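Local coordinates for protein cytochrome P450 CYP260B1 (Sorangium cellulosum, PDB 5HIW) that belongs to the cytochrome P450 family of haem-thiolate proteins and carries a protoporphyrin IX with its iron in a largely helical fold, at residues R61-G66 with I278-E283. Numbering follows the deposited sequence. Where two conformers were deposited one is given.
Sequences RTYDTG and IVRFVE. With HEM (protoporphyrin IX containing Fe), chain B.
Arg61 lays its aliphatic chain across the ring of Phe281: Arg61 CD sits 3.6 Å from the ring centroid, almost on the ring normal, a CH-pi contact over one face. With CG anti to the backbone N (chi1 -179°) the chain runs out along the ring, and a bend at chi3 turns the guanidinium off it toward Glu283. There it grips the carboxylate side-on. Arg61 NE reaches Glu283 OE2 at 2.9 Å, and Arg61 NH2 meets Glu283 OE1 at 3.3 Å on its syn lone pair; the two planes are twisted 53° apart. Ser59 OG also hydrogen-bonds to Glu283 OE2. Thr62 leans its CG2 on the edge of the same ring, 4.1 Å from Phe281 CD2, while its OG1 packs on Val279 CG1. A water joins Thr62 OG1 to Val279 O. In this P450 fold, strand 277-282 lies next to 58-59, an outermost strand of the mixed sheet within this chain, and the loop after 58-59 folds back over it; Tyr63 and Arg280 reach a haem propionate. In the conformer given, one of two deposited, Tyr63 OH donates to haem O2A at 2.7 Å. Arg280 faces the same carboxylate edge-on, its NH1 bonded to O1A and NH2 to O2A, both nearly straight at 173°. A further bond from Arg280 NH2 to Val279 O, 3.0 Å, limits rotation of the guanidinium.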
ATOM      1  N   ARG A  61     -18.464  -4.573  -3.545  1.00 23.68           N
ATOM      2  CA  ARG A  61     -19.566  -3.590  -3.576  1.00 25.64           C
ATOM      3  C   ARG A  61     -19.362  -2.445  -2.586  1.00 24.21           C
ATOM      4  O   ARG A  61     -19.682  -1.295  -2.896  1.00 27.14           O
ATOM      5  CB  ARG A  61     -20.902  -4.327  -3.270  1.00 30.05           C
ATOM      6  CG  ARG A  61     -22.151  -3.422  -3.299  1.00 33.07           C
ATOM      7  CD  ARG A  61     -23.335  -4.130  -2.718  1.00 32.02           C
ATOM      8  NE  ARG A  61     -23.758  -5.171  -3.602  1.00 36.08           N
ATOM      9  CZ  ARG A  61     -24.613  -4.986  -4.615  1.00 36.84           C
ATOM     10  NH1 ARG A  61     -25.116  -3.787  -4.884  1.00 37.09           N
ATOM     11  NH2 ARG A  61     -24.943  -6.007  -5.371  1.00 33.66           N
ATOM     12  N   THR A  62     -18.746  -2.745  -1.436  1.00 28.34           N
ATOM     13  CA  THR A  62     -18.585  -1.733  -0.369  1.00 34.90           C
ATOM     14  C   THR A  62     -17.699  -0.607  -0.803  1.00 33.87           C
ATOM     15  O   THR A  62     -17.855   0.516  -0.332  1.00 27.65           O
ATOM     16  CB  THR A  62     -18.033  -2.284   0.957  1.00 38.19           C
ATOM     17  OG1 THR A  62     -16.713  -2.757   0.753  1.00 49.27           O
ATOM     18  CG2 THR A  62     -18.876  -3.387   1.524  1.00 35.31           C
ATOM     19  N   TYR A  63     -16.824  -0.855  -1.781  1.00 29.63           N
ATOM     20  CA  TYR A  63     -15.922   0.188  -2.281  0.50 28.09           C
ATOM     21  C   TYR A  63     -16.626   1.125  -3.237  1.00 29.16           C
ATOM     22  O   TYR A  63     -16.080   2.159  -3.545  1.00 26.97           O
ATOM     23  CB  TYR A  63     -14.780  -0.369  -3.144  0.50 29.04           C
ATOM     24  CG  TYR A  63     -13.530  -0.949  -2.512  0.50 28.78           C
ATOM     25  CD1 TYR A  63     -12.515  -0.129  -1.983  0.50 26.91           C
ATOM     26  CD2 TYR A  63     -13.276  -2.315  -2.605  0.50 29.13           C
ATOM     27  CE1 TYR A  63     -11.341  -0.691  -1.455  0.50 28.91           C
ATOM     28  CE2 TYR A  63     -12.100  -2.876  -2.114  0.50 27.37           C
ATOM     29  CZ  TYR A  63     -11.136  -2.075  -1.535  0.50 27.06           C
ATOM     30  OH  TYR A  63      -9.975  -2.683  -1.083  0.50 21.49           O
ATOM     31  N   ASP A  64     -17.789   0.725  -3.779  1.00 27.55           N
ATOM     32  CA  ASP A  64     -18.449   1.427  -4.931  1.00 31.25           C
ATOM     33  C   ASP A  64     -19.332   2.601  -4.488  1.00 35.46           C
ATOM     34  O   ASP A  64     -20.568   2.549  -4.568  1.00 28.00           O
ATOM     35  CB  ASP A  64     -19.258   0.408  -5.711  1.00 32.18           C
ATOM     36  CG  ASP A  64     -19.562   0.826  -7.116  1.00 36.36           C
ATOM     37  OD1 ASP A  64     -19.055   1.835  -7.607  1.00 29.48           O
ATOM     38  OD2 ASP A  64     -20.292   0.059  -7.792  1.00 38.43           O
ATOM     39  N   THR A  65     -18.646   3.651  -4.058  1.00 33.97           N
ATOM     40  CA  THR A  65     -19.239   4.795  -3.419  1.00 34.48           C
ATOM     41  C   THR A  65     -18.296   5.997  -3.532  1.00 37.36           C
ATOM     42  O   THR A  65     -17.044   5.880  -3.654  1.00 31.34           O
ATOM     43  CB  THR A  65     -19.578   4.508  -1.947  1.00 32.92           C
ATOM     44  OG1 THR A  65     -20.354   5.590  -1.436  1.00 37.42           O
ATOM     45  CG2 THR A  65     -18.315   4.404  -1.109  1.00 37.25           C
ATOM     46  N   GLY A  66     -18.905   7.168  -3.505  1.00 30.23           N
ATOM     47  CA  GLY A  66     -18.161   8.391  -3.546  1.00 28.45           C
ATOM     48  C   GLY A  66     -17.270   8.430  -4.737  1.00 27.94           C
ATOM     49  O   GLY A  66     -17.676   8.003  -5.818  1.00 31.05           O
ATOM     50  N   ILE A 278      -8.504  -5.855   4.093  1.00 17.66           N
ATOM     51  CA  ILE A 278      -9.377  -5.375   3.065  1.00 20.06           C
ATOM     52  C   ILE A 278     -10.765  -5.916   3.334  1.00 22.78           C
ATOM     53  O   ILE A 278     -10.949  -6.902   4.109  1.00 20.69           O
ATOM     54  CB  ILE A 278      -8.943  -5.788   1.648  1.00 20.37           C
ATOM     55  CG1 ILE A 278      -8.649  -7.251   1.617  1.00 22.32           C
ATOM     56  CG2 ILE A 278      -7.780  -4.943   1.180  1.00 20.57           C
ATOM     57  CD1 ILE A 278      -8.113  -7.741   0.298  1.00 22.90           C
ATOM     58  N   VAL A 279     -11.730  -5.310   2.654  1.00 20.86           N
ATOM     59  CA  VAL A 279     -13.086  -5.553   2.953  1.00 23.10           C
ATOM     60  C   VAL A 279     -13.817  -6.174   1.725  1.00 24.23           C
ATOM     61  O   VAL A 279     -13.479  -5.866   0.580  1.00 20.77           O
ATOM     62  CB  VAL A 279     -13.755  -4.219   3.316  1.00 26.76           C
ATOM     63  CG1 VAL A 279     -15.225  -4.453   3.488  1.00 30.29           C
ATOM     64  CG2 VAL A 279     -13.089  -3.626   4.586  1.00 28.95           C
ATOM     65  N   ARG A 280     -14.741  -7.098   2.002  1.00 22.89           N
ATOM     66  CA  ARG A 280     -15.684  -7.695   1.007  1.00 21.39           C
ATOM     67  C   ARG A 280     -17.148  -7.614   1.478  1.00 25.61           C
ATOM     68  O   ARG A 280     -17.412  -7.437   2.688  1.00 25.87           O
ATOM     69  CB  ARG A 280     -15.284  -9.138   0.759  1.00 23.00           C
ATOM     70  CG  ARG A 280     -13.873  -9.331   0.138  1.00 22.11           C
ATOM     71  CD  ARG A 280     -13.923  -8.887  -1.322  1.00 20.62           C
ATOM     72  NE  ARG A 280     -12.733  -9.066  -2.129  1.00 19.86           N
ATOM     73  CZ  ARG A 280     -11.723  -8.182  -2.253  1.00 19.43           C
ATOM     74  NH1 ARG A 280     -10.715  -8.452  -3.049  1.00 18.27           N
ATOM     75  NH2 ARG A 280     -11.705  -7.082  -1.517  1.00 20.43           N
ATOM     76  N   PHE A 281     -18.049  -7.722   0.509  1.00 27.38           N
ATOM     77  CA  PHE A 281     -19.515  -7.614   0.665  1.00 26.49           C
ATOM     78  C   PHE A 281     -20.078  -8.990   0.378  1.00 27.79           C
ATOM     79  O   PHE A 281     -19.740  -9.601  -0.633  1.00 25.15           O
ATOM     80  CB  PHE A 281     -20.106  -6.592  -0.267  1.00 28.95           C
ATOM     81  CG  PHE A 281     -21.625  -6.486  -0.130  1.00 33.63           C
ATOM     82  CD1 PHE A 281     -22.458  -7.365  -0.837  1.00 32.48           C
ATOM     83  CD2 PHE A 281     -22.197  -5.621   0.801  1.00 33.00           C
ATOM     84  CE1 PHE A 281     -23.841  -7.341  -0.680  1.00 32.92           C
ATOM     85  CE2 PHE A 281     -23.596  -5.560   0.938  1.00 38.14           C
ATOM     86  CZ  PHE A 281     -24.405  -6.433   0.216  1.00 33.13           C
ATOM     87  N   VAL A 282     -20.884  -9.531   1.319  1.00 31.86           N
ATOM     88  CA  VAL A 282     -21.356 -10.919   1.174  1.00 29.99           C
ATOM     89  C   VAL A 282     -22.657 -10.880   0.381  1.00 30.73           C
ATOM     90  O   VAL A 282     -23.657 -10.395   0.887  1.00 32.27           O
ATOM     91  CB  VAL A 282     -21.562 -11.569   2.527  1.00 34.64           C
ATOM     92  CG1 VAL A 282     -21.994 -12.970   2.369  1.00 31.01           C
ATOM     93  CG2 VAL A 282     -20.273 -11.544   3.307  1.00 32.34           C
ATOM     94  N   GLU A 283     -22.590 -11.315  -0.875  1.00 32.06           N
ATOM     95  CA  GLU A 283     -23.675 -11.137  -1.835  1.00 34.35           C
ATOM     96  C   GLU A 283     -24.778 -12.189  -1.605  1.00 34.67           C
ATOM     97  O   GLU A 283     -25.920 -11.937  -1.858  1.00 34.99           O
ATOM     98  CB  GLU A 283     -23.118 -11.229  -3.267  1.00 37.20           C
ATOM     99  CG  GLU A 283     -22.239 -10.044  -3.713  1.00 33.99           C
ATOM    100  CD  GLU A 283     -22.991  -8.760  -3.952  1.00 36.48           C
ATOM    101  OE1 GLU A 283     -24.223  -8.878  -3.999  1.00 36.60           O
ATOM    102  OE2 GLU A 283     -22.397  -7.627  -4.119  1.00 26.89           O
TER
HETATM  103  CHA HEM B 401      -5.286  -3.163  -5.177  1.00 15.08           C
HETATM  104  CHB HEM B 401      -2.077  -3.042  -1.527  1.00 15.47           C
HETATM  105  CHC HEM B 401       0.661   0.001  -4.032  1.00 14.32           C
HETATM  106  CHD HEM B 401      -2.971   0.567  -7.105  1.00 14.41           C
HETATM  107  C1A HEM B 401      -4.639  -3.457  -4.011  1.00 15.35           C
HETATM  108  C2A HEM B 401      -5.070  -4.390  -3.029  1.00 15.83           C
HETATM  109  C3A HEM B 401      -4.147  -4.387  -2.017  1.00 15.39           C
HETATM  110  C4A HEM B 401      -3.200  -3.355  -2.321  1.00 15.23           C
HETATM  111  CMA HEM B 401      -4.212  -5.232  -0.728  1.00 15.82           C
HETATM  112  CAA HEM B 401      -6.254  -5.342  -3.155  1.00 17.82           C
HETATM  113  CBA HEM B 401      -7.558  -4.599  -2.818  1.00 19.86           C
HETATM  114  CGA HEM B 401      -8.717  -5.521  -2.667  1.00 21.04           C
HETATM  115  O1A HEM B 401      -8.638  -6.720  -3.093  1.00 19.09           O
HETATM  116  O2A HEM B 401      -9.689  -5.172  -1.951  1.00 20.17           O
HETATM  117  C1B HEM B 401      -1.097  -2.185  -1.854  1.00 15.54           C
HETATM  118  C2B HEM B 401       0.091  -2.037  -1.058  1.00 15.48           C
HETATM  119  C3B HEM B 401       0.877  -1.173  -1.795  1.00 16.04           C
HETATM  120  C4B HEM B 401       0.147  -0.782  -3.003  1.00 14.57           C
HETATM  121  CMB HEM B 401       0.456  -2.613   0.322  1.00 18.58           C
HETATM  122  CAB HEM B 401       2.155  -0.722  -1.301  1.00 16.21           C
HETATM  123  CBB HEM B 401       2.887   0.275  -1.671  1.00 20.82           C
HETATM  124  C1C HEM B 401      -0.097   0.431  -5.120  1.00 14.47           C
HETATM  125  C2C HEM B 401       0.422   1.338  -6.099  1.00 13.96           C
HETATM  126  C3C HEM B 401      -0.626   1.498  -6.964  1.00 15.63           C
HETATM  127  C4C HEM B 401      -1.749   0.753  -6.495  1.00 16.82           C
HETATM  128  CMC HEM B 401       1.830   1.875  -6.002  1.00 13.42           C
HETATM  129  CAC HEM B 401      -0.666   2.311  -8.194  1.00 18.30           C
HETATM  130  CBC HEM B 401       0.435   2.528  -8.899  1.00 22.02           C
HETATM  131  C1D HEM B 401      -3.876  -0.439  -6.789  1.00 16.05           C
HETATM  132  C2D HEM B 401      -5.097  -0.608  -7.622  1.00 16.38           C
HETATM  133  C3D HEM B 401      -5.750  -1.634  -7.091  1.00 17.25           C
HETATM  134  C4D HEM B 401      -4.916  -2.101  -5.973  1.00 15.92           C
HETATM  135  CMD HEM B 401      -5.567   0.260  -8.773  1.00 15.56           C
HETATM  136  CAD HEM B 401      -7.043  -2.299  -7.594  1.00 16.95           C
HETATM  137  CBD HEM B 401      -6.654  -3.447  -8.506  1.00 18.34           C
HETATM  138  CGD HEM B 401      -7.868  -4.172  -9.105  1.00 20.70           C
HETATM  139  O1D HEM B 401      -9.019  -4.123  -8.571  1.00 20.18           O
HETATM  140  O2D HEM B 401      -7.745  -4.872 -10.166  1.00 21.84           O
HETATM  141  NA  HEM B 401      -3.455  -2.845  -3.546  1.00 14.70           N
HETATM  142  NB  HEM B 401      -0.949  -1.535  -3.031  1.00 15.11           N
HETATM  143  NC  HEM B 401      -1.336   0.041  -5.380  1.00 14.26           N
HETATM  144  ND  HEM B 401      -3.822  -1.353  -5.789  1.00 14.83           N
HETATM  145 FE   HEM B 401      -2.406  -1.466  -4.466  1.00 15.68          FE
HETATM  146  O   HOH W   1     -15.107  -4.124  -0.953  1.00 40.83           O
HETATM  147  O   HOH W   2      -3.519   0.131  -3.249  1.00 18.48           O